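Local coordinates for protein GCN5-related N-acetyltransferase (Kribbella flavida, PDB 4MY0) that binds acetyl-coenzyme A and probably transfers its acetyl group to amines, perhaps of aminoglycosides, as a member of the GCN5-related N-acetyltransferase family, at residues C[67-72]-C[188-193]; C[166-171]-C[194-199]; C[173-178]-C[225-230]. All coordinates share one frame; numbering follows the deposited sequence. Where two conformers were deposited one is given.

From the N terminus, the chain first runs through strand 61-75, whose partner comes only after 115 intervening residues: interaction 1 joins it to 188-193. Much later comes helix 168-182; the turn leading into it and its first residues serve interaction 2 (166-171 with 194-199), its middle interaction 3 (173-178 with 225-230). Interaction 2 closes a connection of 22 intervening residues, interaction 3 one of 46. No contact nests inside another; all three cross, because their segments alternate along the chain. Interactions 1 and 2 share helix 192-200 and touch; 2 and 3 share helix 168-182 and touch where Trp198 meets Asp226 and Glu227. Together they tie strand 61-75 to both helices and to strand 222-230.

Interaction 1 of 3, residues C[67-72]-C[188-193]; sequences RIWDFQ and LVWPES
An antiparallel strand pairing, topped by an aromatic cluster, joins strand 61-75 to the short strand 188-189. Gln72 and Val189 form a hydrogen-bonded pair: Val189 N gives a short, nearly straight bond of 2.8 Å, reaching Gln72 O from above the carbonyl plane, while the return bond from Gln72 N to Val189 O is weak. Their side chains lie on the same face of the sheet, where Gln72 CB packs at 3.6 Å against Val189 CB; the branched valine packs against the aliphatic root of the glutamine.

The cluster is a chain of two edge-to-face pairs. The edge of Phe71 meets the face of Trp190, with Phe71 CE1 3.6 Å from Trp190 CZ3 and the planes at 79°. Trp190 in turn directs its own edge at the face of Trp69, Trp190 CZ3 lying 3.6 Å from Trp69 CZ3 with the planes at 76°. Trp190 CZ3 thus serves both contacts. Leu188 CD1 sits over one face of Phe71, 4.1 Å from the ring centroid, a CH-pi contact; the opposite face is covered by Trp69 CB. With CG of Phe71 anti to its carbonyl carbon (chi1 -73°), the side chain runs side by side with Trp190, pointing the same way, and its CE1/CZ edge lies over the indole face.

Phe47 adds another edge-to-face partner to Trp69. Strand 78-90 pairs with strand 61-75 through backbone bonds of Trp69 and Phe71. The whole is a short antiparallel pairing with a T-shaped aromatic cluster, joining a strand of the first GNAT acetyltransferase region to the start of the second, with the C-terminal Phe392 edge-to-face against Phe71.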
ATOM      1  N   ARG C  67      34.328  -7.824 -12.733  0.56 20.78           N
ATOM      2  CA  ARG C  67      34.989  -9.078 -12.393  0.56 25.02           C
ATOM      3  C   ARG C  67      34.367 -10.277 -13.105  0.56 23.20           C
ATOM      4  O   ARG C  67      33.239 -10.212 -13.612  0.56 19.75           O
ATOM      5  CB  ARG C  67      35.059  -9.285 -10.872  0.56 29.64           C
ATOM      6  CG  ARG C  67      33.722  -9.403 -10.187  0.56 32.19           C
ATOM      7  CD  ARG C  67      33.829  -9.118  -8.684  0.56 33.58           C
ATOM      8  NE  ARG C  67      32.661  -8.369  -8.227  0.56 34.61           N
ATOM      9  CZ  ARG C  67      31.581  -8.914  -7.674  0.56 34.81           C
ATOM     10  NH1 ARG C  67      30.574  -8.137  -7.309  0.56 27.09           N
ATOM     11  NH2 ARG C  67      31.502 -10.231  -7.481  0.56 36.29           N
ATOM     12  N   ILE C  68      35.127 -11.363 -13.149  1.00 24.26           N
ATOM     13  CA  ILE C  68      34.730 -12.559 -13.867  1.00 25.05           C
ATOM     14  C   ILE C  68      34.658 -13.758 -12.924  1.00 23.46           C
ATOM     15  O   ILE C  68      35.680 -14.184 -12.401  1.00 25.96           O
ATOM     16  CB  ILE C  68      35.771 -12.869 -14.959  1.00 26.75           C
ATOM     17  CG1 ILE C  68      35.940 -11.667 -15.882  1.00 25.38           C
ATOM     18  CG2 ILE C  68      35.379 -14.109 -15.773  1.00 23.20           C
ATOM     19  CD1 ILE C  68      37.033 -11.865 -16.903  1.00 26.70           C
ATOM     20  N   TRP C  69      33.459 -14.305 -12.719  1.00 22.51           N
ATOM     21  CA  TRP C  69      33.328 -15.571 -11.991  1.00 24.20           C
ATOM     22  C   TRP C  69      33.766 -16.722 -12.880  1.00 27.03           C
ATOM     23  O   TRP C  69      33.384 -16.776 -14.061  1.00 28.26           O
ATOM     24  CB  TRP C  69      31.870 -15.822 -11.588  1.00 23.15           C
ATOM     25  CG  TRP C  69      31.375 -15.006 -10.440  1.00 26.09           C
ATOM     26  CD1 TRP C  69      30.625 -13.867 -10.507  1.00 26.40           C
ATOM     27  CD2 TRP C  69      31.563 -15.285  -9.049  1.00 26.82           C
ATOM     28  NE1 TRP C  69      30.351 -13.411  -9.241  1.00 28.74           N
ATOM     29  CE2 TRP C  69      30.914 -14.267  -8.328  1.00 27.98           C
ATOM     30  CE3 TRP C  69      32.223 -16.296  -8.345  1.00 30.88           C
ATOM     31  CZ2 TRP C  69      30.905 -14.230  -6.932  1.00 29.19           C
ATOM     32  CZ3 TRP C  69      32.220 -16.259  -6.964  1.00 31.03           C
ATOM     33  CH2 TRP C  69      31.562 -15.240  -6.271  1.00 30.70           C
ATOM     34  N   ASP C  70      34.544 -17.649 -12.320  1.00 26.31           N
ATOM     35  CA  ASP C  70      34.939 -18.867 -13.025  1.00 30.57           C
ATOM     36  C   ASP C  70      33.868 -19.945 -12.844  1.00 30.84           C
ATOM     37  O   ASP C  70      34.027 -20.872 -12.047  1.00 34.85           O
ATOM     38  CB  ASP C  70      36.299 -19.370 -12.517  1.00 41.89           C
ATOM     39  CG  ASP C  70      36.348 -19.491 -11.001  1.00 49.65           C
ATOM     40  OD1 ASP C  70      35.636 -18.719 -10.315  1.00 49.53           O
ATOM     41  OD2 ASP C  70      37.096 -20.362 -10.499  1.00 55.08           O
ATOM     42  N   PHE C  71      32.763 -19.813 -13.572  1.00 28.56           N
ATOM     43  CA  PHE C  71      31.656 -20.762 -13.441  1.00 27.27           C
ATOM     44  C   PHE C  71      31.809 -21.906 -14.420  1.00 27.88           C
ATOM     45  O   PHE C  71      32.676 -21.875 -15.288  1.00 28.30           O
ATOM     46  CB  PHE C  71      30.333 -20.091 -13.795  1.00 22.38           C
ATOM     47  CG  PHE C  71      29.819 -19.127 -12.763  1.00 23.07           C
ATOM     48  CD1 PHE C  71      29.869 -19.430 -11.410  1.00 26.61           C
ATOM     49  CD2 PHE C  71      29.242 -17.927 -13.165  1.00 22.11           C
ATOM     50  CE1 PHE C  71      29.362 -18.535 -10.463  1.00 30.96           C
ATOM     51  CE2 PHE C  71      28.730 -17.025 -12.233  1.00 27.24           C
ATOM     52  CZ  PHE C  71      28.799 -17.329 -10.876  1.00 30.35           C
ATOM     53  N   GLN C  72      30.942 -22.908 -14.280  1.00 29.40           N
ATOM     54  CA  GLN C  72      30.576 -23.761 -15.400  1.00 31.67           C
ATOM     55  C   GLN C  72      29.076 -23.569 -15.551  1.00 29.07           C
ATOM     56  O   GLN C  72      28.412 -23.099 -14.615  1.00 27.24           O
ATOM     57  CB  GLN C  72      30.924 -25.234 -15.147  1.00 34.16           C
ATOM     58  CG  GLN C  72      32.381 -25.463 -14.757  1.00 41.03           C
ATOM     59  CD  GLN C  72      32.857 -26.858 -15.079  1.00 47.84           C
ATOM     60  OE1 GLN C  72      32.964 -27.230 -16.247  1.00 52.86           O
ATOM     61  NE2 GLN C  72      33.157 -27.639 -14.048  1.00 51.37           N
ATOM     62  N   LEU C 188      23.935 -22.769 -13.000  1.00 26.38           N
ATOM     63  CA  LEU C 188      25.331 -22.531 -12.633  1.00 28.00           C
ATOM     64  C   LEU C 188      25.949 -23.742 -11.933  1.00 28.35           C
ATOM     65  O   LEU C 188      25.274 -24.445 -11.177  1.00 27.01           O
ATOM     66  CB  LEU C 188      25.457 -21.327 -11.700  1.00 28.70           C
ATOM     67  CG  LEU C 188      25.047 -19.936 -12.172  1.00 32.46           C
ATOM     68  CD1 LEU C 188      25.340 -18.904 -11.097  1.00 28.54           C
ATOM     69  CD2 LEU C 188      25.783 -19.603 -13.433  1.00 32.84           C
ATOM     70  N   VAL C 189      27.236 -23.967 -12.185  1.00 29.23           N
ATOM     71  CA  VAL C 189      28.042 -24.885 -11.385  1.00 32.75           C
ATOM     72  C   VAL C 189      29.024 -24.038 -10.574  1.00 31.89           C
ATOM     73  O   VAL C 189      29.834 -23.307 -11.149  1.00 28.20           O
ATOM     74  CB  VAL C 189      28.866 -25.831 -12.266  1.00 35.14           C
ATOM     75  CG1 VAL C 189      29.743 -26.727 -11.398  1.00 36.85           C
ATOM     76  CG2 VAL C 189      27.964 -26.652 -13.162  1.00 34.35           C
ATOM     77  N   TRP C 190      28.943 -24.119  -9.250  1.00 30.75           N
ATOM     78  CA  TRP C 190      29.852 -23.380  -8.385  1.00 32.94           C
ATOM     79  C   TRP C 190      31.001 -24.276  -7.955  1.00 35.50           C
ATOM     80  O   TRP C 190      30.842 -25.493  -7.868  1.00 37.60           O
ATOM     81  CB  TRP C 190      29.120 -22.903  -7.123  1.00 34.00           C
ATOM     82  CG  TRP C 190      28.081 -21.850  -7.348  1.00 32.95           C
ATOM     83  CD1 TRP C 190      26.770 -22.041  -7.691  1.00 32.22           C
ATOM     84  CD2 TRP C 190      28.259 -20.434  -7.217  1.00 35.36           C
ATOM     85  NE1 TRP C 190      26.130 -20.822  -7.796  1.00 31.70           N
ATOM     86  CE2 TRP C 190      27.026 -19.823  -7.505  1.00 31.71           C
ATOM     87  CE3 TRP C 190      29.349 -19.623  -6.888  1.00 36.97           C
ATOM     88  CZ2 TRP C 190      26.856 -18.437  -7.476  1.00 34.05           C
ATOM     89  CZ3 TRP C 190      29.177 -18.253  -6.858  1.00 33.46           C
ATOM     90  CH2 TRP C 190      27.951 -17.674  -7.151  1.00 31.18           C
ATOM     91  N   PRO C 191      32.164 -23.676  -7.658  1.00 38.73           N
ATOM     92  CA  PRO C 191      33.254 -24.444  -7.032  1.00 42.54           C
ATOM     93  C   PRO C 191      32.781 -25.120  -5.739  1.00 43.40           C
ATOM     94  O   PRO C 191      31.916 -24.563  -5.053  1.00 41.85           O
ATOM     95  CB  PRO C 191      34.286 -23.369  -6.692  1.00 42.25           C
ATOM     96  CG  PRO C 191      33.988 -22.225  -7.642  1.00 41.78           C
ATOM     97  CD  PRO C 191      32.500 -22.251  -7.843  1.00 37.11           C
ATOM     98  N   GLU C 192      33.328 -26.291  -5.418  1.00 44.18           N
ATOM     99  CA  GLU C 192      32.975 -27.001  -4.185  1.00 47.06           C
ATOM    100  C   GLU C 192      33.211 -26.132  -2.949  1.00 47.84           C
ATOM    101  O   GLU C 192      32.445 -26.193  -1.981  1.00 50.36           O
ATOM    102  CB  GLU C 192      33.772 -28.305  -4.058  1.00 50.67           C
ATOM    103  CG  GLU C 192      33.595 -29.022  -2.718  1.00 54.99           C
ATOM    104  CD  GLU C 192      34.218 -30.409  -2.701  1.00 61.43           C
ATOM    105  OE1 GLU C 192      34.730 -30.825  -1.637  1.00 61.15           O
ATOM    106  OE2 GLU C 192      34.188 -31.087  -3.751  1.00 65.26           O
ATOM    107  N   SER C 193      34.270 -25.324  -2.997  1.00 45.04           N
ATOM    108  CA  SER C 193      34.623 -24.420  -1.901  1.00 45.99           C
ATOM    109  C   SER C 193      33.507 -23.408  -1.633  1.00 44.76           C
ATOM    110  O   SER C 193      33.138 -23.160  -0.477  1.00 44.59           O
ATOM    111  CB  SER C 193      35.925 -23.671  -2.221  1.00 48.44           C
ATOM    112  OG  SER C 193      35.701 -22.628  -3.162  1.00 46.48           O
TER

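Interaction 2 of 3, residues C[166-171]-C[194-199]; sequences KDAARF and KIAEWL
Ala168, Leu199 and Phe171 lose the most surface here, and the contact is built round them. Ala168 lies in the first turn of helix 168-182, where Ala168 CA comes within 5.2 Å of Ala196 CA in helix 192-200. The small alanine side chains suit so close an approach: Ala168 CB touches Ile195 CG2 at 3.7 Å and Ala196 CB at 4.1 Å, and small residues on both helices let the backbones come together.

Leu199, one turn beyond Ile195, spreads its two methyls over two neighbours. Leu199 CD1 stands almost exactly above the centre of the Phe171 ring, 4.0 Å from the centroid and 6° off the normal, a clear CH-pi contact. Leu199 CD1 also reaches the backbone of the first turn, 3.9 Å from Ala168 CA. The other branch, Leu199 CD2, lies 3.6 Å from Phe171 CE1. Leucine and phenylalanine approach from opposite directions; with CG of Phe171 set anti to the carbonyl carbon (chi1 -85°), the face of the ring receives Leu199 CD1, while CD2 comes beside the rim at CE1.

No hydrogen bond crosses between the segments, so the join is apolar throughout. Phe171 also stacks on Phe213 and touches Val215 of strand 212-219, which Leu199 touches too. Asp167, at the N-cap position, turns its carboxylate elsewhere, to a salt bridge with Arg161. This is close helix-helix packing at alanines, beside a leucine-on-phenylalanine contact: an alanine-lined helix pair packed on strand 212-219, with helix 192-200 belonging to the second GNAT region.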
ATOM      1  N   LYS C 166      30.624 -29.998   5.188  1.00 36.11           N
ATOM      2  CA  LYS C 166      31.272 -31.222   4.723  1.00 41.74           C
ATOM      3  C   LYS C 166      30.436 -31.999   3.705  1.00 39.52           C
ATOM      4  O   LYS C 166      30.908 -32.974   3.126  1.00 36.55           O
ATOM      5  CB  LYS C 166      31.612 -32.127   5.907  1.00 49.81           C
ATOM      6  CG  LYS C 166      32.579 -31.506   6.907  1.00 60.46           C
ATOM      7  CD  LYS C 166      31.837 -30.851   8.075  1.00 67.51           C
ATOM      8  CE  LYS C 166      32.703 -29.812   8.797  1.00 70.43           C
ATOM      9  NZ  LYS C 166      33.996 -30.371   9.287  1.00 71.63           N
ATOM     10  N   ASP C 167      29.191 -31.578   3.500  1.00 33.56           N
ATOM     11  CA  ASP C 167      28.319 -32.255   2.555  1.00 32.50           C
ATOM     12  C   ASP C 167      28.374 -31.620   1.167  1.00 33.48           C
ATOM     13  O   ASP C 167      27.614 -31.995   0.275  1.00 31.64           O
ATOM     14  CB  ASP C 167      26.888 -32.251   3.084  1.00 32.33           C
ATOM     15  CG  ASP C 167      26.749 -33.035   4.376  1.00 37.54           C
ATOM     16  OD1 ASP C 167      27.091 -34.239   4.376  1.00 40.11           O
ATOM     17  OD2 ASP C 167      26.303 -32.441   5.389  1.00 37.49           O
ATOM     18  N   ALA C 168      29.276 -30.660   0.984  1.00 34.46           N
ATOM     19  CA  ALA C 168      29.348 -29.926  -0.278  1.00 31.22           C
ATOM     20  C   ALA C 168      29.526 -30.863  -1.471  1.00 27.50           C
ATOM     21  O   ALA C 168      28.845 -30.705  -2.475  1.00 26.98           O
ATOM     22  CB  ALA C 168      30.475 -28.896  -0.241  1.00 33.90           C
ATOM     23  N   ALA C 169      30.433 -31.834  -1.360  1.00 29.76           N
ATOM     24  CA  ALA C 169      30.710 -32.726  -2.486  1.00 31.28           C
ATOM     25  C   ALA C 169      29.526 -33.651  -2.785  1.00 32.96           C
ATOM     26  O   ALA C 169      29.265 -33.980  -3.944  1.00 36.05           O
ATOM     27  CB  ALA C 169      31.995 -33.539  -2.247  1.00 30.37           C
ATOM     28  N   ARG C 170      28.818 -34.078  -1.743  1.00 32.00           N
ATOM     29  CA  ARG C 170      27.610 -34.881  -1.934  1.00 28.83           C
ATOM     30  C   ARG C 170      26.521 -34.097  -2.668  1.00 30.60           C
ATOM     31  O   ARG C 170      25.810 -34.653  -3.515  1.00 29.54           O
ATOM     32  CB  ARG C 170      27.088 -35.405  -0.595  1.00 30.34           C
ATOM     33  CG  ARG C 170      25.795 -36.198  -0.703  1.00 29.96           C
ATOM     34  CD  ARG C 170      25.976 -37.410  -1.623  1.00 31.65           C
ATOM     35  NE  ARG C 170      24.786 -38.255  -1.659  1.00 30.89           N
ATOM     36  CZ  ARG C 170      24.644 -39.300  -2.469  1.00 39.97           C
ATOM     37  NH1 ARG C 170      25.619 -39.613  -3.315  1.00 39.96           N
ATOM     38  NH2 ARG C 170      23.529 -40.029  -2.437  1.00 37.98           N
ATOM     39  N   PHE C 171      26.390 -32.808  -2.348  1.00 29.36           N
ATOM     40  CA  PHE C 171      25.404 -31.950  -3.012  1.00 28.87           C
ATOM     41  C   PHE C 171      25.700 -31.870  -4.508  1.00 28.34           C
ATOM     42  O   PHE C 171      24.788 -31.946  -5.343  1.00 26.13           O
ATOM     43  CB  PHE C 171      25.422 -30.538  -2.415  1.00 24.11           C
ATOM     44  CG  PHE C 171      24.573 -30.377  -1.177  1.00 28.83           C
ATOM     45  CD1 PHE C 171      23.746 -29.277  -1.033  1.00 31.18           C
ATOM     46  CD2 PHE C 171      24.604 -31.322  -0.159  1.00 30.66           C
ATOM     47  CE1 PHE C 171      22.966 -29.123   0.112  1.00 32.99           C
ATOM     48  CE2 PHE C 171      23.832 -31.178   0.984  1.00 30.80           C
ATOM     49  CZ  PHE C 171      23.010 -30.088   1.123  1.00 30.74           C
ATOM     50  N   LYS C 194      32.974 -22.830  -2.707  1.00 44.34           N
ATOM     51  CA  LYS C 194      31.936 -21.804  -2.606  1.00 43.72           C
ATOM     52  C   LYS C 194      30.630 -22.398  -2.078  1.00 41.40           C
ATOM     53  O   LYS C 194      29.888 -21.750  -1.338  1.00 45.95           O
ATOM     54  CB  LYS C 194      31.713 -21.143  -3.966  1.00 49.42           C
ATOM     55  CG  LYS C 194      31.318 -19.673  -3.880  1.00 53.77           C
ATOM     56  CD  LYS C 194      32.534 -18.770  -3.690  1.00 56.17           C
ATOM     57  CE  LYS C 194      32.115 -17.333  -3.382  1.00 59.74           C
ATOM     58  NZ  LYS C 194      33.269 -16.385  -3.473  1.00 64.37           N
ATOM     59  N   ILE C 195      30.364 -23.646  -2.444  1.00 37.79           N
ATOM     60  CA  ILE C 195      29.191 -24.357  -1.947  1.00 36.83           C
ATOM     61  C   ILE C 195      29.326 -24.641  -0.454  1.00 34.88           C
ATOM     62  O   ILE C 195      28.366 -24.510   0.298  1.00 32.92           O
ATOM     63  CB  ILE C 195      28.968 -25.654  -2.736  1.00 34.32           C
ATOM     64  CG1 ILE C 195      28.376 -25.305  -4.103  1.00 39.62           C
ATOM     65  CG2 ILE C 195      28.068 -26.632  -1.951  1.00 29.02           C
ATOM     66  CD1 ILE C 195      28.552 -26.365  -5.122  1.00 43.53           C
ATOM     67  N   ALA C 196      30.530 -25.008  -0.031  1.00 35.09           N
ATOM     68  CA  ALA C 196      30.818 -25.192   1.386  1.00 36.19           C
ATOM     69  C   ALA C 196      30.563 -23.908   2.204  1.00 37.21           C
ATOM     70  O   ALA C 196      30.024 -23.971   3.320  1.00 36.67           O
ATOM     71  CB  ALA C 196      32.260 -25.693   1.578  1.00 37.05           C
ATOM     72  N   GLU C 197      30.950 -22.755   1.653  1.00 36.58           N
ATOM     73  CA  GLU C 197      30.707 -21.467   2.309  1.00 40.09           C
ATOM     74  C   GLU C 197      29.213 -21.261   2.509  1.00 35.85           C
ATOM     75  O   GLU C 197      28.758 -20.822   3.565  1.00 39.55           O
ATOM     76  CB  GLU C 197      31.274 -20.311   1.467  1.00 47.11           C
ATOM     77  CG  GLU C 197      32.791 -20.369   1.240  1.00 57.90           C
ATOM     78  CD  GLU C 197      33.324 -19.171   0.453  1.00 66.43           C
ATOM     79  OE1 GLU C 197      32.579 -18.175   0.295  1.00 67.21           O
ATOM     80  OE2 GLU C 197      34.489 -19.231  -0.005  1.00 69.97           O
ATOM     81  N   TRP C 198      28.464 -21.599   1.469  1.00 32.00           N
ATOM     82  CA  TRP C 198      27.020 -21.457   1.413  1.00 35.84           C
ATOM     83  C   TRP C 198      26.384 -22.323   2.498  1.00 35.71           C
ATOM     84  O   TRP C 198      25.505 -21.863   3.223  1.00 30.38           O
ATOM     85  CB  TRP C 198      26.579 -21.871   0.002  1.00 35.52           C
ATOM     86  CG  TRP C 198      25.122 -21.812  -0.348  1.00 35.71           C
ATOM     87  CD1 TRP C 198      24.258 -20.767  -0.156  1.00 35.99           C
ATOM     88  CD2 TRP C 198      24.371 -22.834  -1.029  1.00 35.41           C
ATOM     89  NE1 TRP C 198      23.011 -21.092  -0.642  1.00 34.39           N
ATOM     90  CE2 TRP C 198      23.054 -22.350  -1.191  1.00 34.71           C
ATOM     91  CE3 TRP C 198      24.683 -24.117  -1.505  1.00 33.90           C
ATOM     92  CZ2 TRP C 198      22.050 -23.103  -1.814  1.00 33.72           C
ATOM     93  CZ3 TRP C 198      23.683 -24.867  -2.124  1.00 34.68           C
ATOM     94  CH2 TRP C 198      22.380 -24.354  -2.270  1.00 33.53           C
ATOM     95  N   LEU C 199      26.865 -23.558   2.635  1.00 37.95           N
ATOM     96  CA  LEU C 199      26.310 -24.499   3.608  1.00 33.16           C
ATOM     97  C   LEU C 199      26.789 -24.226   5.031  1.00 35.95           C
ATOM     98  O   LEU C 199      26.138 -24.641   5.986  1.00 38.56           O
ATOM     99  CB  LEU C 199      26.651 -25.942   3.225  1.00 34.49           C
ATOM    100  CG  LEU C 199      26.084 -26.460   1.900  1.00 33.07           C
ATOM    101  CD1 LEU C 199      26.592 -27.867   1.596  1.00 30.40           C
ATOM    102  CD2 LEU C 199      24.566 -26.425   1.908  1.00 27.21           C
TER

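Interaction 3 of 3, residues C[173-178]-C[225-230]; sequences ELVGTA and VDELVA
Val229 divides its methyls over helix 168-182: Val229 CG1, anti to the backbone N (chi1 169°), lies 4.0 Å from Ala178 CB and 4.1 Å from Leu174 O, while Val229 CG2 lies 4.0 Å from Val175 CG2. The branched side chain suits this place because it reaches two neighbouring turns from a single strand position. Ala178, pointing its methyl at the strand, gives contact with little bulk.

Helix 173-178 and strand 227-230 pass at a closest axial approach of 8.7 Å, with 67° between their directions. The side chains of Val175 and Val229 cross at about a right angle. Two residues before Val229, Glu227 directs its side chain to the same helix: its extended chain brings Glu227 OE2 to 3.6 Å from Val175 CG2. That is packing of a methyl beside a carboxylate oxygen, and the acid is further touched by Trp198 of helix 192-200 and by Phe213. Asp226 and Glu227 both face Val215 in a classic beta bulge, at the corner that strand 222-230 turns at Asp226.

Leu174 O, close to Val229 CG1, also accepts a bond from His231 NE2. Phe213 of strand 212-219 touches Leu174 and Val175 as well. Between the two segments methyl packing carries the contact, and Glu227 OE2 touches a methyl without bonding across it, so specificity rests on fit rather than on hydrogen bonds or salt bridges.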
ATOM      1  N   GLU C 173      27.307 -34.077  -6.321  1.00 31.69           N
ATOM      2  CA  GLU C 173      26.966 -35.357  -6.920  1.00 28.07           C
ATOM      3  C   GLU C 173      25.466 -35.427  -7.213  1.00 27.47           C
ATOM      4  O   GLU C 173      25.055 -35.801  -8.306  1.00 31.09           O
ATOM      5  CB  GLU C 173      27.378 -36.526  -6.007  1.00 29.54           C
ATOM      6  CG  GLU C 173      28.902 -36.736  -5.857  1.00 39.83           C
ATOM      7  CD  GLU C 173      29.259 -37.983  -5.037  1.00 44.82           C
ATOM      8  OE1 GLU C 173      30.427 -38.435  -5.108  1.00 46.01           O
ATOM      9  OE2 GLU C 173      28.376 -38.518  -4.324  1.00 43.63           O
ATOM     10  N   LEU C 174      24.648 -35.079  -6.224  1.00 26.91           N
ATOM     11  CA  LEU C 174      23.206 -35.191  -6.376  1.00 26.51           C
ATOM     12  C   LEU C 174      22.723 -34.278  -7.502  1.00 30.08           C
ATOM     13  O   LEU C 174      21.917 -34.680  -8.338  1.00 28.55           O
ATOM     14  CB  LEU C 174      22.510 -34.832  -5.072  1.00 26.92           C
ATOM     15  CG  LEU C 174      22.731 -35.860  -3.967  1.00 30.77           C
ATOM     16  CD1 LEU C 174      22.128 -35.405  -2.652  1.00 28.44           C
ATOM     17  CD2 LEU C 174      22.193 -37.238  -4.366  1.00 28.44           C
ATOM     18  N   VAL C 175      23.243 -33.058  -7.523  1.00 29.34           N
ATOM     19  CA  VAL C 175      22.872 -32.081  -8.543  1.00 34.46           C
ATOM     20  C   VAL C 175      23.292 -32.607  -9.914  1.00 33.10           C
ATOM     21  O   VAL C 175      22.526 -32.532 -10.881  1.00 30.56           O
ATOM     22  CB  VAL C 175      23.546 -30.714  -8.271  1.00 39.75           C
ATOM     23  CG1 VAL C 175      23.579 -29.862  -9.521  1.00 41.58           C
ATOM     24  CG2 VAL C 175      22.826 -29.974  -7.161  1.00 37.17           C
ATOM     25  N   GLY C 176      24.506 -33.151  -9.980  1.00 31.91           N
ATOM     26  CA  GLY C 176      25.063 -33.653 -11.223  1.00 32.34           C
ATOM     27  C   GLY C 176      24.204 -34.754 -11.810  1.00 34.07           C
ATOM     28  O   GLY C 176      23.869 -34.736 -12.995  1.00 35.00           O
ATOM     29  N   THR C 177      23.838 -35.711 -10.966  1.00 32.28           N
ATOM     30  CA  THR C 177      23.013 -36.829 -11.392  1.00 35.29           C
ATOM     31  C   THR C 177      21.682 -36.302 -11.924  1.00 32.06           C
ATOM     32  O   THR C 177      21.214 -36.732 -12.966  1.00 34.05           O
ATOM     33  CB  THR C 177      22.768 -37.810 -10.229  1.00 39.33           C
ATOM     34  OG1 THR C 177      24.030 -38.298  -9.741  1.00 41.40           O
ATOM     35  CG2 THR C 177      21.916 -38.985 -10.685  1.00 38.93           C
ATOM     36  N   ALA C 178      21.086 -35.349 -11.218  1.00 31.30           N
ATOM     37  CA  ALA C 178      19.796 -34.810 -11.631  1.00 30.12           C
ATOM     38  C   ALA C 178      19.876 -34.096 -12.988  1.00 30.47           C
ATOM     39  O   ALA C 178      19.044 -34.315 -13.869  1.00 32.66           O
ATOM     40  CB  ALA C 178      19.240 -33.874 -10.565  1.00 29.34           C
ATOM     41  N   VAL C 225      13.185 -20.895  -0.602  1.00 21.03           N
ATOM     42  CA  VAL C 225      13.985 -22.056  -0.989  1.00 21.79           C
ATOM     43  C   VAL C 225      14.979 -21.612  -2.062  1.00 22.69           C
ATOM     44  O   VAL C 225      14.570 -21.110  -3.110  1.00 23.45           O
ATOM     45  CB  VAL C 225      13.076 -23.181  -1.502  1.00 21.83           C
ATOM     46  CG1 VAL C 225      13.898 -24.318  -2.107  1.00 22.43           C
ATOM     47  CG2 VAL C 225      12.183 -23.692  -0.365  1.00 22.96           C
ATOM     48  N   ASP C 226      16.278 -21.742  -1.782  1.00 23.34           N
ATOM     49  CA  ASP C 226      17.313 -21.404  -2.762  1.00 24.02           C
ATOM     50  C   ASP C 226      17.444 -22.526  -3.781  1.00 25.62           C
ATOM     51  O   ASP C 226      17.725 -22.291  -4.957  1.00 26.77           O
ATOM     52  CB  ASP C 226      18.681 -21.205  -2.093  1.00 30.34           C
ATOM     53  CG  ASP C 226      18.779 -19.912  -1.305  1.00 39.36           C
ATOM     54  OD1 ASP C 226      17.959 -18.988  -1.530  1.00 40.81           O
ATOM     55  OD2 ASP C 226      19.707 -19.822  -0.463  1.00 46.53           O
ATOM     56  N   GLU C 227      17.277 -23.759  -3.314  1.00 27.45           N
ATOM     57  CA  GLU C 227      17.432 -24.909  -4.188  1.00 23.63           C
ATOM     58  C   GLU C 227      16.864 -26.158  -3.540  1.00 26.15           C
ATOM     59  O   GLU C 227      17.095 -26.405  -2.349  1.00 27.32           O
ATOM     60  CB  GLU C 227      18.911 -25.129  -4.561  1.00 23.45           C
ATOM     61  CG  GLU C 227      19.113 -26.296  -5.537  1.00 32.10           C
ATOM     62  CD  GLU C 227      20.555 -26.423  -6.055  1.00 43.53           C
ATOM     63  OE1 GLU C 227      21.486 -25.928  -5.379  1.00 48.84           O
ATOM     64  OE2 GLU C 227      20.749 -27.030  -7.139  1.00 45.35           O
ATOM     65  N   LEU C 228      16.118 -26.934  -4.327  1.00 19.26           N
ATOM     66  CA  LEU C 228      15.657 -28.249  -3.901  1.00 27.14           C
ATOM     67  C   LEU C 228      15.922 -29.215  -5.035  1.00 26.15           C
ATOM     68  O   LEU C 228      15.520 -28.974  -6.175  1.00 26.46           O
ATOM     69  CB  LEU C 228      14.166 -28.246  -3.561  1.00 23.30           C
ATOM     70  CG  LEU C 228      13.690 -29.483  -2.789  1.00 24.42           C
ATOM     71  CD1 LEU C 228      12.535 -29.123  -1.836  1.00 20.69           C
ATOM     72  CD2 LEU C 228      13.285 -30.596  -3.746  1.00 24.20           C
ATOM     73  N   VAL C 229      16.602 -30.308  -4.718  1.00 26.57           N
ATOM     74  CA  VAL C 229      16.865 -31.362  -5.692  1.00 25.87           C
ATOM     75  C   VAL C 229      16.332 -32.672  -5.127  1.00 26.22           C
ATOM     76  O   VAL C 229      16.592 -33.009  -3.973  1.00 26.11           O
ATOM     77  CB  VAL C 229      18.374 -31.478  -5.975  1.00 31.91           C
ATOM     78  CG1 VAL C 229      18.698 -32.743  -6.771  1.00 29.15           C
ATOM     79  CG2 VAL C 229      18.855 -30.230  -6.715  1.00 33.62           C
ATOM     80  N   ALA C 230      15.561 -33.402  -5.923  1.00 26.81           N
ATOM     81  CA  ALA C 230      15.030 -34.678  -5.457  1.00 27.92           C
ATOM     82  C   ALA C 230      14.912 -35.667  -6.610  1.00 33.94           C
ATOM     83  O   ALA C 230      14.337 -35.350  -7.657  1.00 36.83           O
ATOM     84  CB  ALA C 230      13.690 -34.478  -4.794  1.00 24.83           C
TER